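Long-range contacts in endo-beta-1,2-glucanase (Talaromyces funiculosus, PDB 6IMV), which hydrolyses internal linkages of beta-1,2-glucans as a fungal glycoside hydrolase, here in complex with sophorose: residues Thr221-Gln226 / Pro233-Ala238; Gly138-Trp143 / Leu164-Leu169; Tyr127-Glu132 / Ser148-Pro153. One frame throughout, in Å; residues are numbered along the deposited sequence.

Contact 1. Residues Thr221-Gln226 / Pro233-Ala238. With NAG (2-acetamido-2-deoxy-beta-D-glucopyranose), chain G.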
loop_
_atom_site.group_PDB
_atom_site.type_symbol
_atom_site.label_atom_id
_atom_site.label_comp_id
_atom_site.label_asym_id
_atom_site.label_seq_id
_atom_site.Cartn_x
_atom_site.Cartn_y
_atom_site.Cartn_z
ATOM N N THR A 221 11.065 5.993 15.751
ATOM C CA THR A 221 12.300 6.343 16.428
ATOM C C THR A 221 12.380 7.867 16.567
ATOM O O THR A 221 12.172 8.601 15.596
ATOM C CB THR A 221 13.520 5.779 15.703
ATOM O OG1 THR A 221 13.512 4.364 15.881
ATOM C CG2 THR A 221 14.828 6.350 16.210
ATOM N N ASP A 222 12.660 8.310 17.798
ATOM C CA ASP A 222 12.958 9.692 18.127
ATOM C C ASP A 222 14.470 9.901 18.004
ATOM O O ASP A 222 15.271 9.130 18.567
ATOM C CB ASP A 222 12.453 10.028 19.533
ATOM C CG ASP A 222 10.938 9.995 19.633
ATOM O OD1 ASP A 222 10.267 10.247 18.614
ATOM O OD2 ASP A 222 10.441 9.688 20.717
ATOM N N ILE A 223 14.831 10.923 17.226
ATOM C CA ILE A 223 16.198 11.295 16.898
ATOM C C ILE A 223 16.543 12.537 17.729
ATOM O O ILE A 223 15.772 13.467 17.755
ATOM C CB ILE A 223 16.325 11.576 15.387
ATOM C CG1 ILE A 223 15.732 10.450 14.538
ATOM C CG2 ILE A 223 17.771 11.879 15.013
ATOM C CD1 ILE A 223 15.649 10.780 13.067
ATOM N N LYS A 224 17.696 12.544 18.395
ATOM C CA LYS A 224 18.081 13.711 19.179
ATOM C C LYS A 224 18.082 14.949 18.276
ATOM O O LYS A 224 17.465 15.940 18.596
ATOM C CB LYS A 224 19.461 13.553 19.821
ATOM C CG LYS A 224 19.893 14.749 20.667
ATOM C CD LYS A 224 18.915 15.041 21.785
ATOM C CE LYS A 224 19.452 16.015 22.817
ATOM N NZ LYS A 224 20.288 15.315 23.816
ATOM N N ASN A 225 18.779 14.869 17.140
ATOM C CA ASN A 225 18.876 15.996 16.234
ATOM C C ASN A 225 19.175 15.498 14.811
ATOM O O ASN A 225 20.274 15.049 14.508
ATOM C CB ASN A 225 19.893 17.012 16.771
ATOM C CG ASN A 225 19.946 18.290 15.966
ATOM O OD1 ASN A 225 19.530 18.314 14.806
ATOM N ND2 ASN A 225 20.461 19.355 16.569
ATOM N N GLN A 226 18.164 15.620 13.946
ATOM C CA GLN A 226 18.195 15.201 12.533
ATOM C C GLN A 226 19.339 15.871 11.747
ATOM O O GLN A 226 19.767 15.356 10.708
ATOM C CB GLN A 226 16.844 15.505 11.880
ATOM C CG GLN A 226 16.470 16.983 11.863
ATOM C CD GLN A 226 14.999 17.225 11.582
ATOM O OE1 GLN A 226 14.172 16.312 11.552
ATOM N NE2 GLN A 226 14.657 18.485 11.393
ATOM N N PRO A 233 28.950 12.174 17.943
ATOM C CA PRO A 233 29.074 11.784 19.351
ATOM C C PRO A 233 27.872 12.139 20.240
ATOM O O PRO A 233 27.687 11.508 21.269
ATOM C CB PRO A 233 30.324 12.543 19.839
ATOM C CG PRO A 233 31.146 12.757 18.574
ATOM C CD PRO A 233 30.115 12.951 17.476
ATOM N N GLU A 234 27.072 13.129 19.825
ATOM C CA GLU A 234 25.909 13.598 20.578
ATOM C C GLU A 234 24.591 13.001 20.065
ATOM O O GLU A 234 23.545 13.179 20.707
ATOM C CB GLU A 234 25.807 15.118 20.489
ATOM C CG GLU A 234 26.900 15.833 21.262
ATOM C CD GLU A 234 26.763 17.335 21.176
ATOM O OE1 GLU A 234 27.186 17.896 20.154
ATOM O OE2 GLU A 234 26.181 17.923 22.105
ATOM N N GLN A 235 24.618 12.319 18.920
ATOM C CA GLN A 235 23.385 11.794 18.335
ATOM C C GLN A 235 22.889 10.631 19.202
ATOM O O GLN A 235 23.693 9.844 19.696
ATOM C CB GLN A 235 23.624 11.324 16.900
ATOM C CG GLN A 235 22.371 10.822 16.197
ATOM C CD GLN A 235 21.424 11.955 15.907
ATOM O OE1 GLN A 235 20.673 12.395 16.779
ATOM N NE2 GLN A 235 21.468 12.436 14.671
ATOM N N THR A 236 21.570 10.540 19.386
ATOM C CA THR A 236 20.949 9.378 20.021
ATOM C C THR A 236 19.659 9.019 19.277
ATOM O O THR A 236 19.032 9.870 18.610
ATOM C CB THR A 236 20.631 9.606 21.508
ATOM O OG1 THR A 236 19.547 10.528 21.566
ATOM C CG2 THR A 236 21.804 10.126 22.309
ATOM N N TYR A 237 19.277 7.747 19.418
ATOM C CA TYR A 237 18.019 7.210 18.908
ATOM C C TYR A 237 17.318 6.456 20.043
ATOM O O TYR A 237 17.948 5.740 20.787
ATOM C CB TYR A 237 18.303 6.324 17.697
ATOM C CG TYR A 237 18.991 7.041 16.559
ATOM C CD1 TYR A 237 18.260 7.772 15.634
ATOM C CD2 TYR A 237 20.371 7.013 16.420
ATOM C CE1 TYR A 237 18.879 8.442 14.596
ATOM C CE2 TYR A 237 21.005 7.692 15.392
ATOM C CZ TYR A 237 20.256 8.403 14.468
ATOM O OH TYR A 237 20.866 9.079 13.439
ATOM N N ALA A 238 16.012 6.657 20.188
ATOM C CA ALA A 238 15.230 5.916 21.147
ATOM C C ALA A 238 13.838 5.667 20.570
ATOM O O ALA A 238 13.323 6.482 19.810
ATOM C CB ALA A 238 15.166 6.686 22.446
HETATM C C1 NAG G . 20.606 20.628 15.893
HETATM C C2 NAG G . 20.497 21.853 16.798
HETATM C C3 NAG G . 20.813 23.137 16.025
HETATM C C4 NAG G . 22.128 23.030 15.263
HETATM C C5 NAG G . 22.137 21.764 14.407
HETATM C C6 NAG G . 23.487 21.578 13.737
HETATM C C7 NAG G . 18.804 21.768 18.559
HETATM C C8 NAG G . 17.342 21.914 18.865
HETATM N N2 NAG G . 19.134 21.970 17.286
HETATM O O3 NAG G . 20.899 24.215 16.944
HETATM O O4 NAG G . 22.292 24.144 14.387
HETATM O O5 NAG G . 21.882 20.630 15.237
HETATM O O6 NAG G . 24.502 21.580 14.746
HETATM O O7 NAG G . 19.640 21.479 19.405
HETATM O O HOH W 1 16.669 10.130 20.889
HETATM O O HOH W 2 23.227 14.245 23.052
#
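Ile223 lays its CG2 and CG1 branches alongside the ring of Tyr237, CG2 coming to 3.6 Å from Tyr237 CE1, where two antiparallel strands of a three-stranded sheet run side by side. The pair is a non-hydrogen-bonded one, which brings a branched aliphatic and a flat ring together on one face, while CG2 of Thr221 meets the same ring at its edge. Farther out, the phenol OH is bonded to the carbonyl of Gly136. In the next pair, Asp222 and Ala238 exchange two backbone bonds, Asp222 N to Ala238 O (2.8 Å) and Ala238 N to Asp222 O (3.0 Å). A water that donates a hydrogen to Asp222 O also bonds Thr236 OG1. Past the strand end, Lys224 N still reaches Thr236 O, and then a side chain takes over the pairing. Gln235, its CG anti to the backbone N (chi1 -177°), bends at chi2 and brings its amide to the backbone of Asn225. A glutamine suits, offering acceptor and donor together: OE1 takes Asn225 N at 3.1 Å on an in-plane lone pair, whereas NE2 approaches Asn225 O at 2.9 Å from above the carbonyl plane. Were an alanine here, Asn225 N and O would probably lose both these partners. Asn225 OD1 accepts from Ser227 N, and its ND2 is joined covalently to C1 of an N-acetylglucosamine.

Contact 2. Residues Gly138-Trp143 / Leu164-Leu169. With BGC (beta-D-glucopyranose), chain D.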
loop_
_atom_site.group_PDB
_atom_site.type_symbol
_atom_site.label_atom_id
_atom_site.label_comp_id
_atom_site.label_asym_id
_atom_site.label_seq_id
_atom_site.Cartn_x
_atom_site.Cartn_y
_atom_site.Cartn_z
ATOM N N GLY A 138 19.521 8.766 8.755
ATOM C CA GLY A 138 20.295 7.574 8.360
ATOM C C GLY A 138 19.840 6.974 7.034
ATOM O O GLY A 138 19.973 5.778 6.842
ATOM N N GLY A 139 19.300 7.809 6.134
ATOM C CA GLY A 139 18.908 7.405 4.780
ATOM C C GLY A 139 17.449 6.975 4.666
ATOM O O GLY A 139 16.985 6.626 3.572
ATOM N N PHE A 140 16.725 7.015 5.787
ATOM C CA PHE A 140 15.302 6.755 5.859
ATOM C C PHE A 140 14.547 8.074 5.695
ATOM O O PHE A 140 15.147 9.152 5.792
ATOM C CB PHE A 140 14.957 6.103 7.201
ATOM C CG PHE A 140 15.619 4.768 7.421
ATOM C CD1 PHE A 140 15.108 3.622 6.831
ATOM C CD2 PHE A 140 16.752 4.651 8.211
ATOM C CE1 PHE A 140 15.704 2.390 7.040
ATOM C CE2 PHE A 140 17.348 3.419 8.416
ATOM C CZ PHE A 140 16.824 2.288 7.831
ATOM N N LEU A 141 13.237 7.977 5.456
ATOM C CA LEU A 141 12.399 9.153 5.247
ATOM C C LEU A 141 11.348 9.250 6.349
ATOM O O LEU A 141 10.633 8.287 6.629
ATOM C CB LEU A 141 11.706 9.065 3.885
ATOM C CG LEU A 141 12.613 9.010 2.659
ATOM C CD1 LEU A 141 11.774 8.872 1.398
ATOM C CD2 LEU A 141 13.514 10.233 2.575
ATOM N N PRO A 142 11.169 10.447 6.947
ATOM C CA PRO A 142 10.024 10.730 7.803
ATOM C C PRO A 142 8.829 11.046 6.893
ATOM O O PRO A 142 8.965 10.965 5.691
ATOM C CB PRO A 142 10.490 11.983 8.547
ATOM C CG PRO A 142 11.261 12.732 7.493
ATOM C CD PRO A 142 11.987 11.648 6.721
ATOM N N TRP A 143 7.690 11.420 7.469
ATOM C CA TRP A 143 6.686 12.172 6.706
ATOM C C TRP A 143 7.318 13.509 6.302
ATOM O O TRP A 143 7.978 14.149 7.120
ATOM C CB TRP A 143 5.403 12.373 7.514
ATOM C CG TRP A 143 4.572 11.137 7.645
ATOM C CD1 TRP A 143 4.850 10.038 8.402
ATOM C CD2 TRP A 143 3.310 10.874 7.005
ATOM N NE1 TRP A 143 3.848 9.113 8.279
ATOM C CE2 TRP A 143 2.895 9.594 7.424
ATOM C CE3 TRP A 143 2.492 11.593 6.125
ATOM C CZ2 TRP A 143 1.708 9.014 6.979
ATOM C CZ3 TRP A 143 1.316 11.020 5.688
ATOM C CH2 TRP A 143 0.932 9.747 6.113
ATOM N N LEU A 164 7.642 1.420 9.731
ATOM C CA LEU A 164 6.678 0.728 8.868
ATOM C C LEU A 164 6.775 1.251 7.428
ATOM O O LEU A 164 6.947 0.477 6.486
ATOM C CB LEU A 164 5.273 0.906 9.437
ATOM C CG LEU A 164 4.164 0.115 8.740
ATOM C CD1 LEU A 164 3.114 -0.321 9.753
ATOM C CD2 LEU A 164 3.521 0.930 7.624
ATOM N N ASP A 165 6.643 2.569 7.267
ATOM C CA ASP A 165 6.598 3.184 5.948
ATOM C C ASP A 165 7.898 2.884 5.196
ATOM O O ASP A 165 7.885 2.672 3.989
ATOM C CB ASP A 165 6.386 4.695 6.038
ATOM C CG ASP A 165 5.188 5.086 6.873
ATOM O OD1 ASP A 165 5.258 4.888 8.094
ATOM O OD2 ASP A 165 4.205 5.576 6.294
ATOM N N ASN A 166 9.019 2.904 5.928
ATOM C CA ASN A 166 10.337 2.703 5.340
ATOM C C ASN A 166 10.497 1.240 4.902
ATOM O O ASN A 166 11.083 0.970 3.847
ATOM C CB ASN A 166 11.444 3.208 6.275
ATOM C CG ASN A 166 11.593 4.715 6.163
ATOM O OD1 ASN A 166 12.161 5.211 5.195
ATOM N ND2 ASN A 166 11.025 5.455 7.109
ATOM N N GLY A 167 9.951 0.309 5.689
ATOM C CA GLY A 167 9.957 -1.110 5.309
ATOM C C GLY A 167 9.318 -1.326 3.947
ATOM O O GLY A 167 9.843 -2.068 3.098
ATOM N N GLU A 168 8.190 -0.645 3.728
ATOM C CA GLU A 168 7.450 -0.711 2.462
ATOM C C GLU A 168 8.313 -0.172 1.314
ATOM O O GLU A 168 8.407 -0.812 0.269
ATOM C CB GLU A 168 6.121 0.036 2.569
ATOM C CG GLU A 168 5.159 -0.610 3.553
ATOM C CD GLU A 168 3.902 0.182 3.874
ATOM O OE1 GLU A 168 3.909 1.404 3.678
ATOM O OE2 GLU A 168 2.925 -0.431 4.318
ATOM N N LEU A 169 8.940 0.990 1.513
ATOM C CA LEU A 169 9.740 1.623 0.472
ATOM C C LEU A 169 10.938 0.744 0.089
ATOM O O LEU A 169 11.269 0.616 -1.095
ATOM C CB LEU A 169 10.203 2.998 0.958
ATOM C CG LEU A 169 11.145 3.762 0.023
ATOM C CD1 LEU A 169 10.575 3.891 -1.380
ATOM C CD2 LEU A 169 11.452 5.132 0.597
HETATM C C2 BGC D . 0.893 4.288 9.502
HETATM C C3 BGC D . 2.147 5.000 9.008
HETATM C C4 BGC D . 2.690 5.921 10.095
HETATM C C5 BGC D . 2.933 5.090 11.354
HETATM C C6 BGC D . 3.449 5.861 12.549
HETATM C C1 BGC D . 1.190 3.576 10.811
HETATM O O2 BGC D . 0.497 3.289 8.572
HETATM O O3 BGC D . 1.879 5.770 7.840
HETATM O O4 BGC D . 3.906 6.503 9.653
HETATM O O5 BGC D . 1.723 4.472 11.769
HETATM O O6 BGC D . 2.522 6.869 12.880
#
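Asn166 turns its amide edge to the backbone of Leu141 and grips it twice: Leu141 N gives its hydrogen almost straight to Asn166 OD1 (3.0 Å, 173°), and Asn166 ND2 returns a bond to Leu141 O at 2.9 Å. Asparagine suits this buried place because one short side chain serves both polar atoms of a loop residue; ND2 also binds Pro162 O. While chi1 directs the side chain to Leu141, chi2 (-76°) turns the amide plane, which stands nearly perpendicular to the Phe140 ring, whose edge meets OD1. One helical turn on, Leu169 has CG anti to its backbone N (chi1 176°), which brings CD2 to 3.8 Å from Leu141 CD1, the side chains crossing at about a right angle. At the other end the segments share a sugar in the glucose pocket, to which Trp143 belongs. Its NE1 reaches glucose O4 at 3.0 Å, and that O4 donates to Asp165 OD1 at 2.6 Å, while O3 donates to OD2, which Ser81 OG also binds. Tryptophan thus supplies a single N-H donor and aspartate two acceptors for neighbouring hydroxyls. The loop 138-143 is thereby tied to helix 163-182, with Phe140 lying against helix 186-210 and Leu141 against helix 112-133.

Contact 3. Residues Tyr127-Glu132 / Ser148-Pro153. With NAG (2-acetamido-2-deoxy-beta-D-glucopyranose), chain F.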
loop_
_atom_site.group_PDB
_atom_site.type_symbol
_atom_site.label_atom_id
_atom_site.label_comp_id
_atom_site.label_asym_id
_atom_site.label_seq_id
_atom_site.Cartn_x
_atom_site.Cartn_y
_atom_site.Cartn_z
ATOM N N TYR A 127 16.169 12.435 -2.803
ATOM C CA TYR A 127 16.475 11.587 -1.646
ATOM C C TYR A 127 17.866 11.934 -1.100
ATOM O O TYR A 127 18.050 12.021 0.108
ATOM C CB TYR A 127 16.442 10.097 -2.010
ATOM C CG TYR A 127 15.098 9.404 -2.007
ATOM C CD1 TYR A 127 13.940 10.023 -2.463
ATOM C CD2 TYR A 127 15.006 8.075 -1.626
ATOM C CE1 TYR A 127 12.724 9.351 -2.485
ATOM C CE2 TYR A 127 13.802 7.387 -1.642
ATOM C CZ TYR A 127 12.656 8.026 -2.077
ATOM O OH TYR A 127 11.484 7.332 -2.091
ATOM N N LEU A 128 18.839 12.113 -2.007
ATOM C CA LEU A 128 20.240 12.307 -1.631
ATOM C C LEU A 128 20.461 13.718 -1.053
ATOM O O LEU A 128 21.229 13.864 -0.102
ATOM C CB LEU A 128 21.142 12.042 -2.845
ATOM C CG LEU A 128 21.207 10.592 -3.341
ATOM C CD1 LEU A 128 22.308 10.409 -4.374
ATOM C CD2 LEU A 128 21.413 9.595 -2.211
ATOM N N ARG A 129 19.787 14.738 -1.601
ATOM C CA ARG A 129 19.815 16.107 -1.048
ATOM C C ARG A 129 19.216 16.106 0.366
ATOM O O ARG A 129 19.707 16.796 1.264
ATOM C CB ARG A 129 19.053 17.095 -1.941
ATOM C CG ARG A 129 19.708 17.387 -3.285
ATOM C CD ARG A 129 19.112 18.617 -3.971
ATOM N NE ARG A 129 17.656 18.581 -4.120
ATOM C CZ ARG A 129 16.997 17.952 -5.096
ATOM N NH1 ARG A 129 17.661 17.281 -6.028
ATOM N NH2 ARG A 129 15.675 18.010 -5.149
ATOM N N PHE A 130 18.147 15.330 0.565
ATOM C CA PHE A 130 17.511 15.211 1.875
ATOM C C PHE A 130 18.478 14.579 2.883
ATOM O O PHE A 130 18.574 15.027 4.026
ATOM C CB PHE A 130 16.228 14.379 1.803
ATOM C CG PHE A 130 15.548 14.233 3.140
ATOM C CD1 PHE A 130 14.824 15.281 3.680
ATOM C CD2 PHE A 130 15.665 13.059 3.873
ATOM C CE1 PHE A 130 14.214 15.154 4.923
ATOM C CE2 PHE A 130 15.056 12.933 5.114
ATOM C CZ PHE A 130 14.327 13.979 5.633
ATOM N N ASN A 131 19.152 13.504 2.468
ATOM C CA ASN A 131 20.101 12.807 3.321
ATOM C C ASN A 131 21.232 13.755 3.754
ATOM O O ASN A 131 21.662 13.740 4.905
ATOM C CB ASN A 131 20.659 11.570 2.624
ATOM C CG ASN A 131 21.726 10.869 3.430
ATOM O OD1 ASN A 131 21.497 10.488 4.577
ATOM N ND2 ASN A 131 22.883 10.697 2.819
ATOM N N GLU A 132 21.713 14.563 2.808
ATOM C CA GLU A 132 22.792 15.519 3.022
ATOM C C GLU A 132 22.395 16.563 4.069
ATOM O O GLU A 132 23.178 16.873 4.937
ATOM C CB GLU A 132 23.127 16.215 1.708
ATOM C CG GLU A 132 24.373 17.063 1.782
ATOM C CD GLU A 132 24.771 17.612 0.425
ATOM O OE1 GLU A 132 25.967 17.932 0.255
ATOM O OE2 GLU A 132 23.877 17.714 -0.461
ATOM N N SER A 148 8.104 21.895 -2.290
ATOM C CA SER A 148 9.271 22.643 -2.793
ATOM C C SER A 148 10.330 21.659 -3.293
ATOM O O SER A 148 10.201 20.458 -3.103
ATOM C CB SER A 148 9.822 23.588 -1.757
ATOM O OG SER A 148 8.796 24.432 -1.266
ATOM N N GLN A 149 11.381 22.181 -3.931
ATOM C CA GLN A 149 12.355 21.346 -4.644
ATOM C C GLN A 149 13.077 20.416 -3.652
ATOM O O GLN A 149 13.299 19.246 -3.943
ATOM C CB GLN A 149 13.298 22.236 -5.460
ATOM C CG GLN A 149 14.324 21.479 -6.300
ATOM C CD GLN A 149 13.707 20.571 -7.338
ATOM O OE1 GLN A 149 12.528 20.677 -7.691
ATOM N NE2 GLN A 149 14.507 19.641 -7.836
ATOM N N ASP A 150 13.441 20.935 -2.477
ATOM C CA ASP A 150 14.072 20.128 -1.441
ATOM C C ASP A 150 13.017 19.674 -0.431
ATOM O O ASP A 150 12.194 20.461 -0.009
ATOM C CB ASP A 150 15.175 20.891 -0.705
ATOM C CG ASP A 150 16.453 21.078 -1.501
ATOM O OD1 ASP A 150 16.509 20.627 -2.654
ATOM O OD2 ASP A 150 17.403 21.642 -0.934
ATOM N N LEU A 151 13.102 18.404 -0.021
ATOM C CA LEU A 151 12.294 17.849 1.052
ATOM C C LEU A 151 12.659 18.498 2.391
ATOM O O LEU A 151 13.834 18.761 2.680
ATOM C CB LEU A 151 12.525 16.341 1.157
ATOM C CG LEU A 151 12.047 15.488 -0.016
ATOM C CD1 LEU A 151 12.243 14.013 0.282
ATOM C CD2 LEU A 151 10.606 15.791 -0.371
ATOM N N THR A 152 11.619 18.699 3.202
ATOM C CA THR A 152 11.723 18.943 4.630
ATOM C C THR A 152 10.812 17.949 5.347
ATOM O O THR A 152 9.792 17.534 4.802
ATOM C CB THR A 152 11.341 20.388 4.981
ATOM O OG1 THR A 152 10.003 20.623 4.549
ATOM C CG2 THR A 152 12.264 21.403 4.341
ATOM N N PRO A 153 11.125 17.553 6.596
ATOM C CA PRO A 153 10.148 16.834 7.406
ATOM C C PRO A 153 8.903 17.720 7.572
ATOM O O PRO A 153 9.023 18.946 7.609
ATOM C CB PRO A 153 10.865 16.603 8.746
ATOM C CG PRO A 153 12.344 16.809 8.443
ATOM C CD PRO A 153 12.394 17.806 7.304
HETATM C C1 NAG F . 23.986 10.060 3.465
HETATM C C2 NAG F . 24.871 9.353 2.464
HETATM C C3 NAG F . 26.076 8.764 3.184
HETATM C C4 NAG F . 26.808 9.829 3.987
HETATM C C5 NAG F . 25.801 10.510 4.890
HETATM C C6 NAG F . 26.401 11.607 5.765
HETATM C C7 NAG F . 24.018 8.124 0.529
HETATM C C8 NAG F . 23.166 6.965 0.108
HETATM N N2 NAG F . 24.105 8.314 1.829
HETATM O O3 NAG F . 26.930 8.174 2.221
HETATM O O4 NAG F . 27.838 9.231 4.788
HETATM O O5 NAG F . 24.786 11.064 4.062
HETATM O O6 NAG F . 26.344 12.826 5.015
HETATM O O7 NAG F . 24.596 8.810 -0.285
#
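Arg129 holds two consecutive residues of the facing loop by different means, a carboxylate with NE and a main-chain carbonyl with NH2. The salt bridge runs from Arg129 NE to Asp150 OD1 (2.8 Å), which is met from above the carboxylate plane. Arg129 NH2 reaches Gln149 O at 2.9 Å; this oxygen lies in the guanidinium plane, although the donor stands well above the plane of the carbonyl. A bend at chi3 (-53°) turns the guanidinium so that both partners come to its edge. Arginine fits because its nitrogens can serve a charge and a carbonyl together, and the ionic pair probably favours the charged form of Asp150. The amide of Gln149 lies within 19° of parallel to the guanidinium, but its NE2 and Arg129 NH2 are both donors and do not bond; NE2 instead serves Gly54 O.

Next to these polar bonds lies an apolar cluster. With CG anti to its backbone N (chi1 180°), Phe130 places its ring beside Leu151, whose CB comes to 3.6 Å from Phe130 CD1, the two side chains crossing at about a right angle. Farther along the ring, CE1 meets Pro153 CD at 4.0 Å, near the ring plane. A large flat side chain is apt here, since it spans from Leu151 to Pro153 along the extended chain. On the helix, Asn131 carries an N-acetylglucosamine, its ND2 bonded covalently to sugar C1. The contact thus sets the C-terminal part of helix 112-133 against strand 152-153, itself paired with strand 144-145 in the large antiparallel sheet; Leu151 packs on Phe144 of that neighbour and on Met57 of strand 57-64, while Phe130 also meets the rings of Tyr134 and Phe137.

In the fold
Contacts 2 and 3 interlock along the chain, their segments alternating, and their centres lie about 13 Å apart. They touch through apolar side chains: Pro142 CD sits 3.5 Å from Phe130 CZ, and Leu141 CD1 lies 3.7 Å from Tyr127 CZ. Contact 1 follows both in sequence; it meets contact 3 where Gln226 OE1 packs 3.6 Å from Pro153 CG, and comes to about 5 Å from contact 2 at the nearest atoms without touching. Of the three, contact 2 alone binds glucose directly, through Trp143 and Asp165. Its centre is about 13 Å from that of the chain, against about 23 Å for contact 3 and about 29 Å for contact 1, the two that carry N-linked sugars.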